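PDB 5YU3: lysine cyclodeaminase from Streptomyces pristinaespiralis, which catalyses the NAD-dependent cyclisation of L-lysine to L-pipecolic acid with release of ammonia, probably by oxidation, ring closure and reduction of an imine. Local coordinates for residues V18-L23 against A183-V188; A124-A129 against V151-A156; G246-A251 against E264-Q269. All blocks are in the same frame, centred on the assembly; numbering follows the deposited sequence.

Contact 1: V18-L23 against A183-V188; sequences VGRDEL and AAFTGV
A cation-pi pair, Arg20 on the ring of Phe185, joins the start of helix 20-39 to the loop leading from helix 179-183 into strand 189-192, an outermost strand of the parallel, Rossmann-type sheet. The evidence is geometric: Arg20 CZ stands 4.5 Å from the centroid of the Phe185 ring, only 9° off the ring normal. The guanidinium does not lie flat on the ring. The two planes are 79° apart, and Arg20 dips one edge onto the face, with NH1 3.2 Å from Phe185 CD1 and offset toward the rim. Further up the same chain, Arg20 CD makes a CH-pi contact, 4.2 Å from the Phe185 centroid. The Arg20 chain is extended from CG to NE, which carries CD and NH1 over the same face of the ring. Phe185 CG is lodged between its own backbone N and carbonyl carbon (chi1 79°), a rotamer that turns the ring toward helix 20-39. With a serine in place of Phe185, Arg20 NH1 and CD would probably lose the face they rest on, leaving the guanidinium freer to swing. At the ring edge stands Asp21, whose OD1 is hydrogen-bonded to His155 of helix 148-160. Tyr341 of the second subunit also packs on Arg20, so this surface contact lies beside the dimer interface. The ring's opposite face is covered by Thr186 CG2, 3.6 Å above the plane and over its centre. Thr186 is itself fixed by its hydroxyl: OG1 donates to Ala183 O at 2.7 Å, in the carbonyl plane, and closes an ST turn by accepting from Val188 N at 3.3 Å.

Contact 2: A124-A129 against V151-A156; sequences AASAVA and VTQLHA
Ser126 OG stands beside its own backbone N (chi1 -71°), on the flank of its helix that looks at Gln153, and Gln153 bends at chi2 (-67°) to bring its amide back across the gap. The result is a hydrogen bond from Ser126 OG to Gln153 OE1 of 2.7 Å, arriving in the carbonyl plane on a lone pair. OE1 also accepts from Ser206 OG, so two hydroxyls grip this buried oxygen, while NE2 of the same amide has a weak bond to Thr122 O; together these fix which way round the amide sits. Helix 148-160 follows strand 140-144 and a turn consistent with the glycine-rich dinucleotide-binding pattern of a Rossmann fold, and the Gln153 side chain lies about 7 Å from the bound NAD. Beyond the polar pair, the helices pack through small residues. The axes of segments 124-129 and 151-156 approach to 8.5 Å and cross at -40°, a closeness that matches the alanines at the interface: Ala156 CB points into the other helix, 4.0 Å from Ala127 CB and 4.0 Å from Ala124 N. Ile28 of helix 20-39 packs on Ala124 and Ala127.

Contact 3: G246-A251 against E264-Q269; sequences GLLERA and EGECQQ
Leu248 makes a van der Waals contact with Glu266 and Gln269, in which one leucine of helix 245-250 rests on the polar 3-10 turn 266-269, against a backbone oxygen and the aliphatic and amide parts of its side chains. Leu248 CB is directed toward the turn, and CD2 does most of the touching. That methyl lies 3.5 Å from Glu266 O and 3.5 Å from Gln269 NE2, and it also meets Gln269 CB at 3.9 Å; Leu248 CD1 reaches Glu266 CB at 4.0 Å. Leu248 crosses both partners at about a right angle, so its branched end is laid across their chains. Its chi1 of -132° falls away from the staggered positions and is perhaps a little strained. The elements belong to the Rossmann-type half of the chain: helix 245-250 leads into the outermost strand 252-255, and the turn comes after the next helix, 258-264. Polar bonds hold the turn's side of the contact. The backbone N atoms of Glu266 and Cys267 bind the carboxylate of Asp300, a residue of the sodium site, which is consistent with the turn helping to position that residue. Glu266 accepts from the backbone N of Glu242 at OE2 and from that of Leu243 at OE1, whereas Gln269 NE2 donates to Leu243 O and only weakly to Glu266 OE1 (3.0 Å, 132°).

Contacts 1 and 2 touch, with centres 12 Å apart, and along the chain contact 2 is nested inside the loop closed by contact 1. His155 bridges them: besides its bond to Asp21, its ring meets Phe185 edge-to-face, and its ND1 bonds to Tyr341 OH of the second subunit. Contact 3 follows later in sequence, its centre 20 Å from that of contact 2 and 32 Å from that of contact 1. Contacts 2 and 3 come no nearer than about 12 Å between nearest atoms, yet both lie near the cofactor, the Glu266 side chain being about 9 Å from a bound NAD. The bound sodium lies about 9 Å from the Ser126 side chain and about 4 Å from that of Glu266.

Contact 1: V18-L23 against A183-V188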
ATOM      1  N   VAL A  18     -10.391   2.846  28.225  1.00 16.40           N
ATOM      2  CA  VAL A  18     -10.328   4.300  28.137  1.00 15.81           C
ATOM      3  C   VAL A  18     -11.729   4.900  28.041  1.00 16.35           C
ATOM      4  O   VAL A  18     -11.985   5.979  28.587  1.00 19.14           O
ATOM      5  CB  VAL A  18      -9.457   4.693  26.927  1.00 17.14           C
ATOM      6  CG1 VAL A  18      -9.534   6.180  26.656  1.00 18.57           C
ATOM      7  CG2 VAL A  18      -7.983   4.273  27.158  1.00 18.44           C
ATOM      8  N   GLY A  19     -12.645   4.205  27.393  1.00 16.66           N
ATOM      9  CA  GLY A  19     -14.002   4.685  27.164  1.00 16.55           C
ATOM     10  C   GLY A  19     -14.129   5.414  25.843  1.00 16.07           C
ATOM     11  O   GLY A  19     -13.203   6.064  25.365  1.00 16.18           O
ATOM     12  N   ARG A  20     -15.314   5.292  25.240  1.00 16.95           N
ATOM     13  CA  ARG A  20     -15.543   5.890  23.920  1.00 16.80           C
ATOM     14  C   ARG A  20     -15.378   7.404  23.949  1.00 16.74           C
ATOM     15  O   ARG A  20     -14.762   7.987  23.047  1.00 14.92           O
ATOM     16  CB  ARG A  20     -16.932   5.538  23.404  1.00 15.71           C
ATOM     17  CG  ARG A  20     -17.173   4.061  23.179  1.00 18.84           C
ATOM     18  CD  ARG A  20     -18.610   3.826  22.725  1.00 16.34           C
ATOM     19  NE  ARG A  20     -18.958   2.404  22.689  1.00 14.70           N
ATOM     20  CZ  ARG A  20     -20.204   1.949  22.708  1.00 20.81           C
ATOM     21  NH1 ARG A  20     -21.211   2.809  22.758  1.00 22.29           N
ATOM     22  NH2 ARG A  20     -20.441   0.641  22.697  1.00 20.98           N
ATOM     23  N   ASP A  21     -15.948   8.067  24.961  1.00 14.65           N
ATOM     24  CA  ASP A  21     -15.904   9.528  24.993  1.00 16.11           C
ATOM     25  C   ASP A  21     -14.471  10.026  25.091  1.00 19.46           C
ATOM     26  O   ASP A  21     -14.044  10.912  24.333  1.00 18.07           O
ATOM     27  CB  ASP A  21     -16.717  10.070  26.171  1.00 19.07           C
ATOM     28  CG  ASP A  21     -18.219   9.983  25.955  1.00 21.24           C
ATOM     29  OD1 ASP A  21     -18.673   9.567  24.869  1.00 17.80           O
ATOM     30  OD2 ASP A  21     -18.955  10.321  26.914  1.00 22.38           O
ATOM     31  N   GLU A  22     -13.710   9.472  26.034  1.00 15.73           N
ATOM     32  CA  GLU A  22     -12.353   9.951  26.230  1.00 17.91           C
ATOM     33  C   GLU A  22     -11.465   9.611  25.038  1.00 16.18           C
ATOM     34  O   GLU A  22     -10.628  10.428  24.627  1.00 18.20           O
ATOM     35  CB  GLU A  22     -11.774   9.367  27.517  1.00 18.56           C
ATOM     36  CG  GLU A  22     -10.270   9.540  27.598  1.00 22.63           C
ATOM     37  CD  GLU A  22      -9.851  10.967  27.871  1.00 28.90           C
ATOM     38  OE1 GLU A  22     -10.736  11.807  28.160  1.00 34.43           O
ATOM     39  OE2 GLU A  22      -8.630  11.250  27.803  1.00 33.59           O
ATOM     40  N   LEU A  23     -11.639   8.421  24.458  1.00 15.18           N
ATOM     41  CA  LEU A  23     -10.812   8.053  23.310  1.00 13.91           C
ATOM     42  C   LEU A  23     -11.124   8.941  22.107  1.00 17.73           C
ATOM     43  O   LEU A  23     -10.213   9.360  21.385  1.00 17.33           O
ATOM     44  CB  LEU A  23     -11.015   6.581  22.958  1.00 14.83           C
ATOM     45  CG  LEU A  23     -10.137   6.042  21.824  1.00 17.80           C
ATOM     46  CD1 LEU A  23      -8.651   6.064  22.196  1.00 19.25           C
ATOM     47  CD2 LEU A  23     -10.595   4.638  21.443  1.00 19.05           C
ATOM     48  N   ALA A 183     -27.248   4.674  18.440  1.00 17.20           N
ATOM     49  CA  ALA A 183     -26.911   6.014  18.913  1.00 18.89           C
ATOM     50  C   ALA A 183     -27.244   6.250  20.381  1.00 17.33           C
ATOM     51  O   ALA A 183     -26.852   7.287  20.930  1.00 17.81           O
ATOM     52  CB  ALA A 183     -27.665   7.060  18.084  1.00 20.99           C
ATOM     53  N   ALA A 184     -27.949   5.314  21.019  1.00 18.83           N
ATOM     54  CA  ALA A 184     -28.555   5.575  22.326  1.00 20.07           C
ATOM     55  C   ALA A 184     -27.542   6.071  23.351  1.00 18.64           C
ATOM     56  O   ALA A 184     -27.842   6.977  24.143  1.00 17.73           O
ATOM     57  CB  ALA A 184     -29.247   4.306  22.833  1.00 19.39           C
ATOM     58  N   PHE A 185     -26.334   5.496  23.352  1.00 18.58           N
ATOM     59  CA  PHE A 185     -25.355   5.816  24.386  1.00 18.41           C
ATOM     60  C   PHE A 185     -24.985   7.290  24.403  1.00 19.77           C
ATOM     61  O   PHE A 185     -24.556   7.795  25.446  1.00 21.71           O
ATOM     62  CB  PHE A 185     -24.087   4.955  24.216  1.00 20.35           C
ATOM     63  CG  PHE A 185     -23.137   5.445  23.139  1.00 19.76           C
ATOM     64  CD1 PHE A 185     -23.305   5.054  21.821  1.00 19.91           C
ATOM     65  CD2 PHE A 185     -22.064   6.277  23.456  1.00 18.74           C
ATOM     66  CE1 PHE A 185     -22.430   5.497  20.823  1.00 18.34           C
ATOM     67  CE2 PHE A 185     -21.187   6.729  22.455  1.00 19.79           C
ATOM     68  CZ  PHE A 185     -21.377   6.331  21.147  1.00 17.43           C
ATOM     69  N   THR A 186     -25.150   7.997  23.272  1.00 17.44           N
ATOM     70  CA  THR A 186     -24.779   9.405  23.203  1.00 16.92           C
ATOM     71  C   THR A 186     -25.752  10.303  23.942  1.00 17.72           C
ATOM     72  O   THR A 186     -25.405  11.453  24.243  1.00 20.25           O
ATOM     73  CB  THR A 186     -24.719   9.882  21.751  1.00 16.97           C
ATOM     74  OG1 THR A 186     -26.039   9.821  21.188  1.00 18.33           O
ATOM     75  CG2 THR A 186     -23.777   9.000  20.931  1.00 16.39           C
ATOM     76  N   GLY A 187     -26.965   9.826  24.199  1.00 18.00           N
ATOM     77  CA  GLY A 187     -27.976  10.647  24.829  1.00 20.30           C
ATOM     78  C   GLY A 187     -28.646  11.650  23.912  1.00 25.33           C
ATOM     79  O   GLY A 187     -29.453  12.459  24.392  1.00 24.43           O
ATOM     80  N   VAL A 188     -28.328  11.643  22.620  1.00 20.74           N
ATOM     81  CA  VAL A 188     -28.965  12.543  21.659  1.00 21.09           C
ATOM     82  C   VAL A 188     -30.201  11.844  21.107  1.00 21.53           C
ATOM     83  O   VAL A 188     -30.101  10.760  20.520  1.00 21.83           O
ATOM     84  CB  VAL A 188     -27.995  12.933  20.531  1.00 20.00           C
ATOM     85  CG1 VAL A 188     -28.699  13.826  19.503  1.00 19.94           C
ATOM     86  CG2 VAL A 188     -26.767  13.632  21.088  1.00 16.91           C
TER

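Contact 2: A124-A129 against V151-A156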
ATOM      1  N   ALA A 124     -13.891  12.449  14.267  1.00 13.40           N
ATOM      2  CA  ALA A 124     -13.078  13.502  14.857  1.00 13.81           C
ATOM      3  C   ALA A 124     -12.841  14.641  13.873  1.00 15.20           C
ATOM      4  O   ALA A 124     -12.880  15.813  14.255  1.00 15.79           O
ATOM      5  CB  ALA A 124     -11.738  12.941  15.339  1.00 14.67           C
ATOM      6  N   ALA A 125     -12.585  14.314  12.607  1.00 13.78           N
ATOM      7  CA  ALA A 125     -12.304  15.365  11.631  1.00 16.02           C
ATOM      8  C   ALA A 125     -13.520  16.263  11.442  1.00 16.02           C
ATOM      9  O   ALA A 125     -13.388  17.495  11.388  1.00 14.23           O
ATOM     10  CB  ALA A 125     -11.872  14.749  10.299  1.00 13.98           C
ATOM     11  N   SER A 126     -14.714  15.661  11.354  1.00 13.76           N
ATOM     12  CA  SER A 126     -15.942  16.455  11.299  1.00 14.88           C
ATOM     13  C   SER A 126     -16.093  17.328  12.539  1.00 16.17           C
ATOM     14  O   SER A 126     -16.556  18.473  12.450  1.00 16.99           O
ATOM     15  CB  SER A 126     -17.161  15.547  11.133  1.00 14.51           C
ATOM     16  OG  SER A 126     -17.214  14.975   9.836  1.00 16.37           O
ATOM     17  N   ALA A 127     -15.710  16.806  13.712  1.00 14.45           N
ATOM     18  CA  ALA A 127     -15.798  17.596  14.938  1.00 17.57           C
ATOM     19  C   ALA A 127     -14.846  18.783  14.905  1.00 16.52           C
ATOM     20  O   ALA A 127     -15.207  19.883  15.339  1.00 16.46           O
ATOM     21  CB  ALA A 127     -15.505  16.719  16.162  1.00 16.92           C
ATOM     22  N   VAL A 128     -13.621  18.584  14.398  1.00 14.26           N
ATOM     23  CA  VAL A 128     -12.685  19.700  14.257  1.00 14.63           C
ATOM     24  C   VAL A 128     -13.263  20.769  13.337  1.00 15.11           C
ATOM     25  O   VAL A 128     -13.219  21.971  13.644  1.00 17.06           O
ATOM     26  CB  VAL A 128     -11.323  19.201  13.737  1.00 15.47           C
ATOM     27  CG1 VAL A 128     -10.396  20.378  13.424  1.00 17.60           C
ATOM     28  CG2 VAL A 128     -10.682  18.284  14.762  1.00 15.60           C
ATOM     29  N   ALA A 129     -13.788  20.352  12.185  1.00 13.33           N
ATOM     30  CA  ALA A 129     -14.328  21.319  11.229  1.00 15.82           C
ATOM     31  C   ALA A 129     -15.567  22.010  11.772  1.00 18.75           C
ATOM     32  O   ALA A 129     -15.770  23.207  11.533  1.00 16.21           O
ATOM     33  CB  ALA A 129     -14.675  20.637   9.907  1.00 14.64           C
ATOM     34  N   VAL A 151     -22.616   6.731  13.015  1.00 13.88           N
ATOM     35  CA  VAL A 151     -22.493   6.515  14.457  1.00 13.43           C
ATOM     36  C   VAL A 151     -21.429   7.433  15.044  1.00 15.89           C
ATOM     37  O   VAL A 151     -21.672   8.133  16.032  1.00 16.29           O
ATOM     38  CB  VAL A 151     -22.201   5.031  14.760  1.00 14.12           C
ATOM     39  CG1 VAL A 151     -21.946   4.814  16.271  1.00 15.77           C
ATOM     40  CG2 VAL A 151     -23.348   4.152  14.251  1.00 15.68           C
ATOM     41  N   THR A 152     -20.236   7.473  14.432  1.00 15.19           N
ATOM     42  CA  THR A 152     -19.189   8.307  15.007  1.00 14.55           C
ATOM     43  C   THR A 152     -19.322   9.773  14.615  1.00 12.86           C
ATOM     44  O   THR A 152     -18.776  10.628  15.319  1.00 15.41           O
ATOM     45  CB  THR A 152     -17.795   7.795  14.628  1.00 15.48           C
ATOM     46  OG1 THR A 152     -17.742   7.542  13.223  1.00 16.22           O
ATOM     47  CG2 THR A 152     -17.472   6.494  15.401  1.00 16.45           C
ATOM     48  N   GLN A 153     -20.030  10.085  13.519  1.00 15.53           N
ATOM     49  CA  GLN A 153     -20.377  11.478  13.251  1.00 16.87           C
ATOM     50  C   GLN A 153     -21.212  12.038  14.394  1.00 16.08           C
ATOM     51  O   GLN A 153     -20.890  13.090  14.958  1.00 14.47           O
ATOM     52  CB  GLN A 153     -21.138  11.606  11.923  1.00 14.09           C
ATOM     53  CG  GLN A 153     -20.314  11.280  10.666  1.00 15.88           C
ATOM     54  CD  GLN A 153     -19.209  12.285  10.427  1.00 16.67           C
ATOM     55  OE1 GLN A 153     -19.459  13.494  10.347  1.00 14.89           O
ATOM     56  NE2 GLN A 153     -17.968  11.796  10.330  1.00 14.88           N
ATOM     57  N   LEU A 154     -22.290  11.334  14.752  1.00 16.35           N
ATOM     58  CA  LEU A 154     -23.130  11.775  15.862  1.00 15.59           C
ATOM     59  C   LEU A 154     -22.334  11.818  17.165  1.00 16.29           C
ATOM     60  O   LEU A 154     -22.399  12.801  17.911  1.00 14.53           O
ATOM     61  CB  LEU A 154     -24.344  10.855  15.998  1.00 15.60           C
ATOM     62  CG  LEU A 154     -25.107  11.035  17.320  1.00 19.71           C
ATOM     63  CD1 LEU A 154     -25.606  12.466  17.454  1.00 21.51           C
ATOM     64  CD2 LEU A 154     -26.259  10.079  17.398  1.00 24.42           C
ATOM     65  N   HIS A 155     -21.527  10.789  17.427  1.00 14.02           N
ATOM     66  CA  HIS A 155     -20.806  10.744  18.693  1.00 13.61           C
ATOM     67  C   HIS A 155     -19.821  11.903  18.805  1.00 15.01           C
ATOM     68  O   HIS A 155     -19.851  12.663  19.780  1.00 14.02           O
ATOM     69  CB  HIS A 155     -20.091   9.399  18.847  1.00 14.92           C
ATOM     70  CG  HIS A 155     -19.315   9.290  20.120  1.00 17.87           C
ATOM     71  ND1 HIS A 155     -18.134   8.584  20.223  1.00 16.93           N
ATOM     72  CD2 HIS A 155     -19.555   9.811  21.348  1.00 17.43           C
ATOM     73  CE1 HIS A 155     -17.686   8.670  21.465  1.00 17.75           C
ATOM     74  NE2 HIS A 155     -18.527   9.412  22.166  1.00 15.66           N
ATOM     75  N   ALA A 156     -18.948  12.070  17.801  1.00 13.93           N
ATOM     76  CA  ALA A 156     -17.960  13.148  17.855  1.00 16.57           C
ATOM     77  C   ALA A 156     -18.626  14.519  17.951  1.00 13.82           C
ATOM     78  O   ALA A 156     -18.208  15.370  18.742  1.00 14.05           O
ATOM     79  CB  ALA A 156     -17.050  13.095  16.625  1.00 14.09           C
TER

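Contact 3: G246-A251 against E264-Q269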
ATOM      1  N   GLY A 246     -26.029  23.608  -6.551  1.00 24.72           N
ATOM      2  CA  GLY A 246     -26.491  24.939  -6.178  1.00 28.56           C
ATOM      3  C   GLY A 246     -26.137  25.296  -4.751  1.00 28.21           C
ATOM      4  O   GLY A 246     -25.698  26.414  -4.468  1.00 28.26           O
ATOM      5  N   LEU A 247     -26.300  24.338  -3.834  1.00 25.60           N
ATOM      6  CA  LEU A 247     -25.884  24.532  -2.450  1.00 25.78           C
ATOM      7  C   LEU A 247     -24.375  24.753  -2.350  1.00 22.70           C
ATOM      8  O   LEU A 247     -23.911  25.678  -1.675  1.00 23.47           O
ATOM      9  CB  LEU A 247     -26.317  23.313  -1.630  1.00 27.58           C
ATOM     10  CG  LEU A 247     -26.409  23.370  -0.113  1.00 30.53           C
ATOM     11  CD1 LEU A 247     -27.363  22.284   0.381  1.00 29.67           C
ATOM     12  CD2 LEU A 247     -25.028  23.181   0.504  1.00 32.07           C
ATOM     13  N   LEU A 248     -23.594  23.898  -3.009  1.00 21.53           N
ATOM     14  CA  LEU A 248     -22.137  24.012  -2.966  1.00 21.04           C
ATOM     15  C   LEU A 248     -21.668  25.380  -3.447  1.00 24.70           C
ATOM     16  O   LEU A 248     -20.756  25.982  -2.863  1.00 23.42           O
ATOM     17  CB  LEU A 248     -21.530  22.912  -3.834  1.00 25.59           C
ATOM     18  CG  LEU A 248     -20.386  21.999  -3.406  1.00 34.07           C
ATOM     19  CD1 LEU A 248     -20.485  21.555  -1.956  1.00 24.54           C
ATOM     20  CD2 LEU A 248     -20.413  20.795  -4.347  1.00 28.27           C
ATOM     21  N   GLU A 249     -22.281  25.887  -4.519  1.00 25.28           N
ATOM     22  CA  GLU A 249     -21.871  27.167  -5.080  1.00 26.76           C
ATOM     23  C   GLU A 249     -22.176  28.329  -4.147  1.00 27.77           C
ATOM     24  O   GLU A 249     -21.519  29.369  -4.241  1.00 33.55           O
ATOM     25  CB  GLU A 249     -22.541  27.373  -6.440  1.00 31.34           C
ATOM     26  CG  GLU A 249     -22.010  26.429  -7.511  1.00 31.57           C
ATOM     27  CD  GLU A 249     -22.732  26.570  -8.847  1.00 39.17           C
ATOM     28  OE1 GLU A 249     -23.935  26.918  -8.853  1.00 40.31           O
ATOM     29  OE2 GLU A 249     -22.094  26.318  -9.891  1.00 41.43           O
ATOM     30  N   ARG A 250     -23.141  28.176  -3.241  1.00 20.21           N
ATOM     31  CA  ARG A 250     -23.426  29.217  -2.263  1.00 23.92           C
ATOM     32  C   ARG A 250     -22.632  29.065  -0.973  1.00 24.24           C
ATOM     33  O   ARG A 250     -22.723  29.938  -0.104  1.00 24.45           O
ATOM     34  CB  ARG A 250     -24.919  29.230  -1.919  1.00 23.74           C
ATOM     35  CG  ARG A 250     -25.817  29.703  -3.044  1.00 28.35           C
ATOM     36  CD  ARG A 250     -27.248  29.882  -2.548  1.00 29.62           C
ATOM     37  NE  ARG A 250     -27.912  28.605  -2.272  1.00 30.55           N
ATOM     38  CZ  ARG A 250     -28.478  27.843  -3.206  1.00 31.72           C
ATOM     39  NH1 ARG A 250     -28.460  28.225  -4.476  1.00 34.74           N
ATOM     40  NH2 ARG A 250     -29.069  26.698  -2.876  1.00 30.40           N
ATOM     41  N   ALA A 251     -21.871  27.986  -0.818  1.00 20.35           N
ATOM     42  CA  ALA A 251     -21.232  27.669   0.450  1.00 19.19           C
ATOM     43  C   ALA A 251     -19.794  28.157   0.499  1.00 22.91           C
ATOM     44  O   ALA A 251     -19.127  28.304  -0.533  1.00 20.86           O
ATOM     45  CB  ALA A 251     -21.241  26.157   0.708  1.00 19.24           C
ATOM     46  N   GLU A 264     -12.050  13.411  -5.657  1.00 17.47           N
ATOM     47  CA  GLU A 264     -12.958  12.432  -5.064  1.00 17.99           C
ATOM     48  C   GLU A 264     -13.972  13.002  -4.081  1.00 20.24           C
ATOM     49  O   GLU A 264     -14.814  12.240  -3.588  1.00 23.13           O
ATOM     50  CB  GLU A 264     -12.168  11.335  -4.330  1.00 24.52           C
ATOM     51  CG  GLU A 264     -11.337  10.445  -5.224  1.00 31.25           C
ATOM     52  CD  GLU A 264     -10.161   9.834  -4.478  1.00 35.64           C
ATOM     53  OE1 GLU A 264     -10.318   9.488  -3.283  1.00 32.73           O
ATOM     54  OE2 GLU A 264      -9.082   9.694  -5.083  1.00 41.46           O
ATOM     55  N   GLY A 265     -13.906  14.294  -3.756  1.00 17.40           N
ATOM     56  CA  GLY A 265     -14.833  14.911  -2.833  1.00 16.39           C
ATOM     57  C   GLY A 265     -15.937  15.677  -3.547  1.00 18.01           C
ATOM     58  O   GLY A 265     -16.111  15.588  -4.763  1.00 17.51           O
ATOM     59  N   GLU A 266     -16.697  16.451  -2.758  1.00 16.64           N
ATOM     60  CA  GLU A 266     -17.688  17.351  -3.346  1.00 19.37           C
ATOM     61  C   GLU A 266     -17.028  18.347  -4.286  1.00 19.23           C
ATOM     62  O   GLU A 266     -17.675  18.848  -5.217  1.00 19.65           O
ATOM     63  CB  GLU A 266     -18.450  18.114  -2.261  1.00 16.65           C
ATOM     64  CG  GLU A 266     -19.363  17.267  -1.394  1.00 16.96           C
ATOM     65  CD  GLU A 266     -20.370  16.498  -2.215  1.00 19.41           C
ATOM     66  OE1 GLU A 266     -20.959  17.096  -3.131  1.00 19.02           O
ATOM     67  OE2 GLU A 266     -20.558  15.288  -1.969  1.00 21.80           O
ATOM     68  N   CYS A 267     -15.747  18.653  -4.058  1.00 18.26           N
ATOM     69  CA  CYS A 267     -15.056  19.629  -4.894  1.00 17.82           C
ATOM     70  C   CYS A 267     -14.875  19.147  -6.328  1.00 21.23           C
ATOM     71  O   CYS A 267     -14.481  19.947  -7.190  1.00 20.13           O
ATOM     72  CB  CYS A 267     -13.709  19.985  -4.255  1.00 15.74           C
ATOM     73  SG  CYS A 267     -13.897  21.052  -2.800  1.00 19.30           S
ATOM     74  N   GLN A 268     -15.178  17.874  -6.613  1.00 18.55           N
ATOM     75  CA  GLN A 268     -15.312  17.447  -8.001  1.00 18.88           C
ATOM     76  C   GLN A 268     -16.250  18.352  -8.775  1.00 21.88           C
ATOM     77  O   GLN A 268     -16.093  18.511  -9.989  1.00 22.34           O
ATOM     78  CB  GLN A 268     -15.872  16.033  -8.090  1.00 18.37           C
ATOM     79  CG  GLN A 268     -14.951  14.956  -7.659  1.00 19.19           C
ATOM     80  CD  GLN A 268     -15.687  13.653  -7.632  1.00 22.53           C
ATOM     81  OE1 GLN A 268     -15.819  12.986  -8.660  1.00 21.32           O
ATOM     82  NE2 GLN A 268     -16.222  13.300  -6.462  1.00 17.35           N
ATOM     83  N   GLN A 269     -17.249  18.921  -8.099  1.00 17.89           N
ATOM     84  CA  GLN A 269     -18.258  19.743  -8.756  1.00 21.24           C
ATOM     85  C   GLN A 269     -17.829  21.192  -8.919  1.00 24.80           C
ATOM     86  O   GLN A 269     -18.531  21.951  -9.595  1.00 23.75           O
ATOM     87  CB  GLN A 269     -19.575  19.718  -7.968  1.00 20.51           C
ATOM     88  CG  GLN A 269     -20.097  18.332  -7.630  1.00 20.00           C
ATOM     89  CD  GLN A 269     -21.545  18.362  -7.182  1.00 24.15           C
ATOM     90  OE1 GLN A 269     -22.439  18.696  -7.962  1.00 22.23           O
ATOM     91  NE2 GLN A 269     -21.786  18.014  -5.919  1.00 21.29           N
TER